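Local coordinates for probable E3 ubiquitin-protein ligase HERC1 (Homo sapiens, PDB 4QT6) that probably acts as an E3 ubiquitin ligase, its SPRY domain, the part in this crystal, being of a kind that commonly mediates protein recognition, at residues W41-V46 against P138-Y143; E48-E53 against S97-D102. All blocks are in the same frame, centred on the assembly; numbering follows the deposited sequence. Where two conformers were deposited one is given.

Contact 1. Residues W41-V46 against P138-Y143. With ARF (formamide), chain B.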
loop_
_atom_site.group_PDB
_atom_site.type_symbol
_atom_site.label_atom_id
_atom_site.label_comp_id
_atom_site.label_asym_id
_atom_site.label_seq_id
_atom_site.Cartn_x
_atom_site.Cartn_y
_atom_site.Cartn_z
ATOM N N TRP A 41 3.277 0.852 10.597
ATOM C CA TRP A 41 2.727 -0.497 10.485
ATOM C C TRP A 41 3.511 -1.254 9.408
ATOM O O TRP A 41 4.422 -0.694 8.779
ATOM C CB TRP A 41 1.223 -0.474 10.169
ATOM C CG TRP A 41 0.954 -0.084 8.767
ATOM C CD1 TRP A 41 0.649 -0.919 7.739
ATOM C CD2 TRP A 41 0.954 1.245 8.216
ATOM N NE1 TRP A 41 0.481 -0.214 6.597
ATOM C CE2 TRP A 41 0.638 1.119 6.856
ATOM C CE3 TRP A 41 1.166 2.525 8.752
ATOM C CZ2 TRP A 41 0.557 2.210 5.989
ATOM C CZ3 TRP A 41 1.103 3.620 7.897
ATOM C CH2 TRP A 41 0.794 3.453 6.521
ATOM N N LYS A 42 3.160 -2.521 9.187
ATOM C CA LYS A 42 3.790 -3.302 8.143
ATOM C C LYS A 42 2.778 -3.967 7.230
ATOM O O LYS A 42 1.674 -4.272 7.631
ATOM C CB LYS A 42 4.710 -4.382 8.735
ATOM C CG LYS A 42 5.860 -3.829 9.538
ATOM C CD LYS A 42 6.745 -4.926 10.065
ATOM C CE LYS A 42 7.950 -4.350 10.775
ATOM N NZ LYS A 42 8.657 -5.404 11.545
ATOM N N PHE A 43 3.163 -4.114 5.966
ATOM C CA PHE A 43 2.492 -5.037 5.064
ATOM C C PHE A 43 3.369 -6.246 4.877
ATOM O O PHE A 43 4.591 -6.112 4.781
ATOM C CB PHE A 43 2.232 -4.390 3.715
ATOM C CG PHE A 43 1.139 -3.353 3.732
ATOM C CD1 PHE A 43 -0.165 -3.723 4.012
ATOM C CD2 PHE A 43 1.396 -2.050 3.395
ATOM C CE1 PHE A 43 -1.183 -2.790 4.005
ATOM C CE2 PHE A 43 0.370 -1.109 3.367
ATOM C CZ PHE A 43 -0.908 -1.491 3.643
ATOM N N TYR A 44 2.747 -7.428 4.832
ATOM C CA TYR A 44 3.459 -8.672 4.585
ATOM C C TYR A 44 2.862 -9.282 3.321
ATOM O O TYR A 44 1.629 -9.418 3.198
ATOM C CB TYR A 44 3.317 -9.612 5.770
ATOM C CG TYR A 44 3.897 -10.965 5.505
ATOM C CD1 TYR A 44 5.273 -11.141 5.442
ATOM C CD2 TYR A 44 3.074 -12.060 5.291
ATOM C CE1 TYR A 44 5.820 -12.393 5.191
ATOM C CE2 TYR A 44 3.612 -13.311 5.025
ATOM C CZ TYR A 44 4.986 -13.461 4.979
ATOM O OH TYR A 44 5.546 -14.706 4.743
ATOM N N ILE A 45 3.723 -9.604 2.363
ATOM C CA ILE A 45 3.258 -10.111 1.072
ATOM C C ILE A 45 3.033 -11.631 1.156
ATOM O O ILE A 45 3.972 -12.445 1.132
ATOM C CB ILE A 45 4.189 -9.741 -0.108
ATOM C CG1 ILE A 45 4.594 -8.252 -0.068
ATOM C CG2 ILE A 45 3.529 -10.094 -1.424
ATOM C CD1 ILE A 45 3.467 -7.259 -0.113
ATOM N N VAL A 46 1.765 -12.007 1.291
ATOM C CA VAL A 46 1.409 -13.414 1.522
ATOM C C VAL A 46 1.572 -14.245 0.248
ATOM O O VAL A 46 2.086 -15.382 0.283
ATOM C CB VAL A 46 -0.026 -13.542 2.076
ATOM C CG1 VAL A 46 -0.467 -14.991 2.102
ATOM C CG2 VAL A 46 -0.126 -12.975 3.492
ATOM N N PRO A 138 -3.975 3.251 5.440
ATOM C CA PRO A 138 -3.177 2.186 4.809
ATOM C C PRO A 138 -3.946 1.490 3.691
ATOM O O PRO A 138 -5.159 1.275 3.815
ATOM C CB PRO A 138 -2.893 1.231 5.973
ATOM C CG PRO A 138 -2.926 2.107 7.175
ATOM C CD PRO A 138 -3.985 3.137 6.917
ATOM N N CYS A 139 -3.274 1.193 2.586
ATOM C CA CYS A 139 -3.929 0.569 1.427
ATOM C C CYS A 139 -3.030 -0.318 0.628
ATOM O O CYS A 139 -1.822 -0.232 0.698
ATOM C CB CYS A 139 -4.508 1.614 0.479
ATOM S SG CYS A 139 -3.302 2.546 -0.463
ATOM N N VAL A 140 -3.679 -1.156 -0.163
ATOM C CA VAL A 140 -3.048 -2.050 -1.114
ATOM C C VAL A 140 -3.829 -1.885 -2.400
ATOM O O VAL A 140 -5.056 -1.744 -2.368
ATOM C CB VAL A 140 -3.126 -3.505 -0.604
ATOM C CG1 VAL A 140 -2.625 -4.479 -1.645
ATOM C CG2 VAL A 140 -2.349 -3.640 0.695
HETATM N N MSE A 141 -3.123 -1.884 -3.529
HETATM C CA MSE A 141 -3.762 -1.826 -4.852
HETATM C C MSE A 141 -3.156 -2.913 -5.706
HETATM O O MSE A 141 -1.962 -3.179 -5.590
HETATM C CB MSE A 141 -3.494 -0.421 -5.407
HETATM C CG MSE A 141 -4.193 -0.038 -6.708
HETATM SE SE MSE A 141 -3.205 -0.606 -8.325
HETATM C CE MSE A 141 -1.343 -0.543 -7.706
ATOM N N PHE A 142 -3.967 -3.537 -6.558
ATOM C CA PHE A 142 -3.488 -4.524 -7.507
ATOM C C PHE A 142 -3.787 -4.061 -8.928
ATOM O O PHE A 142 -4.934 -3.736 -9.236
ATOM C CB PHE A 142 -4.186 -5.854 -7.256
ATOM C CG PHE A 142 -4.057 -6.367 -5.847
ATOM C CD1 PHE A 142 -2.841 -6.866 -5.369
ATOM C CD2 PHE A 142 -5.172 -6.389 -5.007
ATOM C CE1 PHE A 142 -2.740 -7.340 -4.076
ATOM C CE2 PHE A 142 -5.071 -6.870 -3.699
ATOM C CZ PHE A 142 -3.854 -7.333 -3.244
ATOM N N TYR A 143 -2.756 -4.023 -9.772
ATOM C CA TYR A 143 -2.932 -3.606 -11.174
ATOM C C TYR A 143 -2.938 -4.767 -12.133
ATOM O O TYR A 143 -3.082 -4.566 -13.354
ATOM C CB TYR A 143 -1.907 -2.548 -11.603
ATOM C CG TYR A 143 -0.467 -2.945 -11.433
ATOM C CD1 TYR A 143 0.180 -3.713 -12.387
ATOM C CD2 TYR A 143 0.254 -2.563 -10.311
ATOM C CE1 TYR A 143 1.486 -4.093 -12.225
ATOM C CE2 TYR A 143 1.579 -2.929 -10.146
ATOM C CZ TYR A 143 2.203 -3.671 -11.120
ATOM O OH TYR A 143 3.514 -4.016 -10.961
HETATM N N ARF B . 4.893 -7.131 -13.286
HETATM C C ARF B . 5.091 -5.888 -13.717
HETATM O O ARF B . 4.645 -4.932 -13.100
#

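Contact 2. Residues E48-E53 against S97-D102. With ARF (formamide), chain B; ARF (formamide), chain G.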
loop_
_atom_site.group_PDB
_atom_site.type_symbol
_atom_site.label_atom_id
_atom_site.label_comp_id
_atom_site.label_asym_id
_atom_site.label_seq_id
_atom_site.Cartn_x
_atom_site.Cartn_y
_atom_site.Cartn_z
ATOM N N GLU A 48 2.224 -13.738 -4.100
ATOM C CA GLU A 48 2.482 -12.982 -5.307
ATOM C C GLU A 48 3.065 -13.910 -6.382
ATOM O O GLU A 48 3.353 -15.074 -6.104
ATOM C CB GLU A 48 3.443 -11.810 -5.021
ATOM C CG GLU A 48 2.762 -10.434 -5.037
ATOM C CD GLU A 48 2.384 -9.976 -6.437
ATOM O OE1 GLU A 48 1.928 -8.817 -6.602
ATOM O OE2 GLU A 48 2.541 -10.775 -7.402
ATOM N N ASN A 49 3.195 -13.372 -7.589
ATOM C CA ASN A 49 3.940 -14.016 -8.692
ATOM C C ASN A 49 5.335 -13.436 -8.727
ATOM O O ASN A 49 5.533 -12.312 -9.183
ATOM C CB ASN A 49 3.218 -13.784 -10.010
ATOM C CG ASN A 49 1.814 -14.322 -9.991
ATOM O OD1 ASN A 49 0.833 -13.570 -10.023
ATOM N ND2 ASN A 49 1.702 -15.635 -9.893
ATOM N N ARG A 50 6.294 -14.183 -8.192
ATOM C CA ARG A 50 7.665 -13.709 -8.085
ATOM C C ARG A 50 8.196 -13.341 -9.466
ATOM O O ARG A 50 8.030 -14.102 -10.432
ATOM C CB ARG A 50 8.562 -14.763 -7.448
ATOM C CG ARG A 50 8.296 -15.002 -5.968
ATOM C CD ARG A 50 8.866 -16.342 -5.530
ATOM N NE ARG A 50 8.316 -16.813 -4.259
ATOM C CZ ARG A 50 8.682 -16.379 -3.050
ATOM N NH1 ARG A 50 9.598 -15.418 -2.904
ATOM N NH2 ARG A 50 8.117 -16.909 -1.970
ATOM N N GLY A 51 8.800 -12.163 -9.560
ATOM C CA GLY A 51 9.314 -11.658 -10.838
ATOM C C GLY A 51 8.289 -11.090 -11.803
ATOM O O GLY A 51 8.642 -10.679 -12.901
ATOM N N ASN A 52 7.012 -11.072 -11.432
ATOM C CA ASN A 52 5.986 -10.475 -12.277
ATOM C C ASN A 52 4.856 -9.983 -11.386
ATOM O O ASN A 52 3.687 -10.299 -11.596
ATOM C CB ASN A 52 5.473 -11.490 -13.297
ATOM C CG ASN A 52 4.564 -10.874 -14.340
ATOM O OD1 ASN A 52 4.724 -9.712 -14.744
ATOM N ND2 ASN A 52 3.599 -11.652 -14.789
ATOM N N GLU A 53 5.240 -9.188 -10.394
ATOM C CA GLU A 53 4.316 -8.788 -9.320
ATOM C C GLU A 53 3.306 -7.788 -9.843
ATOM O O GLU A 53 3.552 -7.104 -10.851
ATOM C CB GLU A 53 5.084 -8.201 -8.134
ATOM C CG GLU A 53 5.902 -9.203 -7.341
ATOM C CD GLU A 53 7.255 -9.531 -7.963
ATOM O OE1 GLU A 53 7.607 -8.946 -8.999
ATOM O OE2 GLU A 53 7.957 -10.394 -7.415
ATOM N N SER A 97 12.731 -3.288 -4.848
ATOM C CA SER A 97 11.616 -4.139 -5.227
ATOM C C SER A 97 11.283 -5.053 -4.049
ATOM O O SER A 97 12.082 -5.214 -3.130
ATOM C CB SER A 97 11.961 -4.973 -6.466
ATOM O OG SER A 97 13.037 -5.850 -6.199
ATOM N N PHE A 98 10.086 -5.626 -4.057
ATOM C CA PHE A 98 9.724 -6.585 -3.027
ATOM C C PHE A 98 8.748 -7.602 -3.584
ATOM O O PHE A 98 8.192 -7.413 -4.674
ATOM C CB PHE A 98 9.193 -5.887 -1.761
ATOM C CG PHE A 98 8.010 -4.974 -1.999
ATOM C CD1 PHE A 98 8.202 -3.653 -2.369
ATOM C CD2 PHE A 98 6.711 -5.422 -1.823
ATOM C CE1 PHE A 98 7.132 -2.797 -2.571
ATOM C CE2 PHE A 98 5.633 -4.568 -2.024
ATOM C CZ PHE A 98 5.835 -3.261 -2.405
ATOM N N THR A 99 8.559 -8.693 -2.853
ATOM C CA THR A 99 7.772 -9.816 -3.357
ATOM C C THR A 99 7.233 -10.656 -2.217
ATOM O O THR A 99 7.327 -10.278 -1.017
ATOM C CB THR A 99 8.615 -10.679 -4.342
ATOM O OG1 THR A 99 7.763 -11.578 -5.072
ATOM C CG2 THR A 99 9.697 -11.426 -3.622
ATOM N N GLN A 100 6.644 -11.796 -2.588
ATOM C CA GLN A 100 6.108 -12.742 -1.620
ATOM C C GLN A 100 7.106 -13.019 -0.512
ATOM O O GLN A 100 8.285 -13.283 -0.778
ATOM C CB GLN A 100 5.766 -14.045 -2.340
ATOM C CG GLN A 100 5.048 -15.043 -1.464
ATOM C CD GLN A 100 4.473 -16.208 -2.245
ATOM O OE1 GLN A 100 3.787 -16.027 -3.251
ATOM N NE2 GLN A 100 4.723 -17.427 -1.754
ATOM N N GLY A 101 6.647 -12.964 0.732
ATOM C CA GLY A 101 7.468 -13.249 1.892
ATOM C C GLY A 101 8.209 -12.065 2.481
ATOM O O GLY A 101 8.816 -12.195 3.557
ATOM N N ASP A 102 8.153 -10.914 1.813
ATOM C CA ASP A 102 8.752 -9.683 2.333
ATOM C C ASP A 102 7.765 -8.882 3.198
ATOM O O ASP A 102 6.521 -8.945 3.017
ATOM C CB ASP A 102 9.231 -8.772 1.195
ATOM C CG ASP A 102 10.406 -9.353 0.418
ATOM O OD1 ASP A 102 11.231 -10.040 1.051
ATOM O OD2 ASP A 102 10.508 -9.084 -0.807
HETATM N N ARF B . 4.893 -7.131 -13.286
HETATM C C ARF B . 5.091 -5.888 -13.717
HETATM O O ARF B . 4.645 -4.932 -13.100
HETATM N N ARF G . 1.025 -9.582 -12.378
HETATM C C ARF G . 1.355 -8.459 -13.029
HETATM O O ARF G . 0.519 -7.866 -13.698
#

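Contact 1. Residues W41-V46 against P138-Y143
Trp41 and Phe43 reach across from strand 38-47 to Pro138, Cys139 and Val140 of strand 137-142, and apolar packing makes up nearly all of the contact. The two segments run nearly parallel, their axes 22° apart and 9.3 Å at closest approach, and no hydrogen bond joins them. Two CH-pi contacts lead. Pro138 presents its CB-CG edge to one face of the Trp41 indole, with CG 3.8 Å from the centroid of the six-membered ring, while Pro138 CB comes within 3.6 Å of Trp41 CZ2. Further along, Val140 CG2 sits over a face of the Phe43 ring and comes closest to Phe43 CE1, at 3.6 Å. With CG1 anti to the backbone N (chi1 173°), the other methyl, CG2, is the branch that meets the ring. Phe43 CZ also approaches the backbone, 3.3 Å from Cys139 O and oblique to the ring, with Pro138 CB a little farther off. The aromatic pair also meets within its own strand, Trp41 NE1 lying over the rim of the Phe43 ring. At the far end Tyr143 turns to a ligand pocket, where its OH donates a 2.6 Å hydrogen bond to formamide O and also bonds Arg79 NE. Ile153 and Val151 of strand 150-154 extend the packing, a buried core between the two antiparallel sheets of the SPRY beta-sandwich.

Contact 2. Residues E48-E53 against S97-D102
Two type II beta turns, Asn49 to Asn52 and Thr99 to Asp102, lie side by side, with the CA atoms of Glu48 and Gln100 5.2 Å apart. They belong to loops at the edge of the SPRY beta-sandwich, and each has glycine with positive phi at its third position, Gly51 and Gly101. Gln100 reaches across with its side chain extended and CG anti to the backbone N (chi1 -173°), which brings OE1 to Glu48 N. That bond is nearly straight, 2.9 Å with an N-H...O angle of 172°. In one of its two modelled conformers, Arg50 crosses Gln100 at about a right angle and sets one face of its guanidinium over Gln100 CB, 3.8 Å from Arg50 CZ; Arg50 CG lies 3.6 Å from Thr99 OG1. The Glu48 carboxylate turns back, OE2 accepting from Asn49 N and OE1 from Gly54 N and from Thr55 OG1 at the start of strand 55-60. On the pocket side, Asn52 OD1 and Glu53 O both accept from the N of one formamide, and Asn52 O accepts from a second. Asp102 OD2 receives Thr99 N within the second turn. Glu53 OE2 is gripped twice: Thr99 OG1 donates to its anti lone pair at 2.6 Å, and Gly51 N, 2.9 Å away, meets the same oxygen from above the carboxylate plane.

Contact 2 is nested along the chain inside the loop closed by contact 1, the segments following in the order 41-46, 48-53, 97-102 and 138-143. Their centres are 12 Å apart: contact 1 lies near the middle of the sandwich, contact 2 toward its periphery. Strand 38-47 links them directly, since it leads into the 48-53 loop and pairs antiparallel with strand 103-109, which follows the 97-102 loop. Where they touch, Ile45 O lies 2.8 Å from Gly101 N, a probable hydrogen bond. One formamide touches both, through Tyr143 just after strand 137-142 and through Asn52 and Glu53, which places the end of that strand beside the 48-53 loop; any role in recognition is not established.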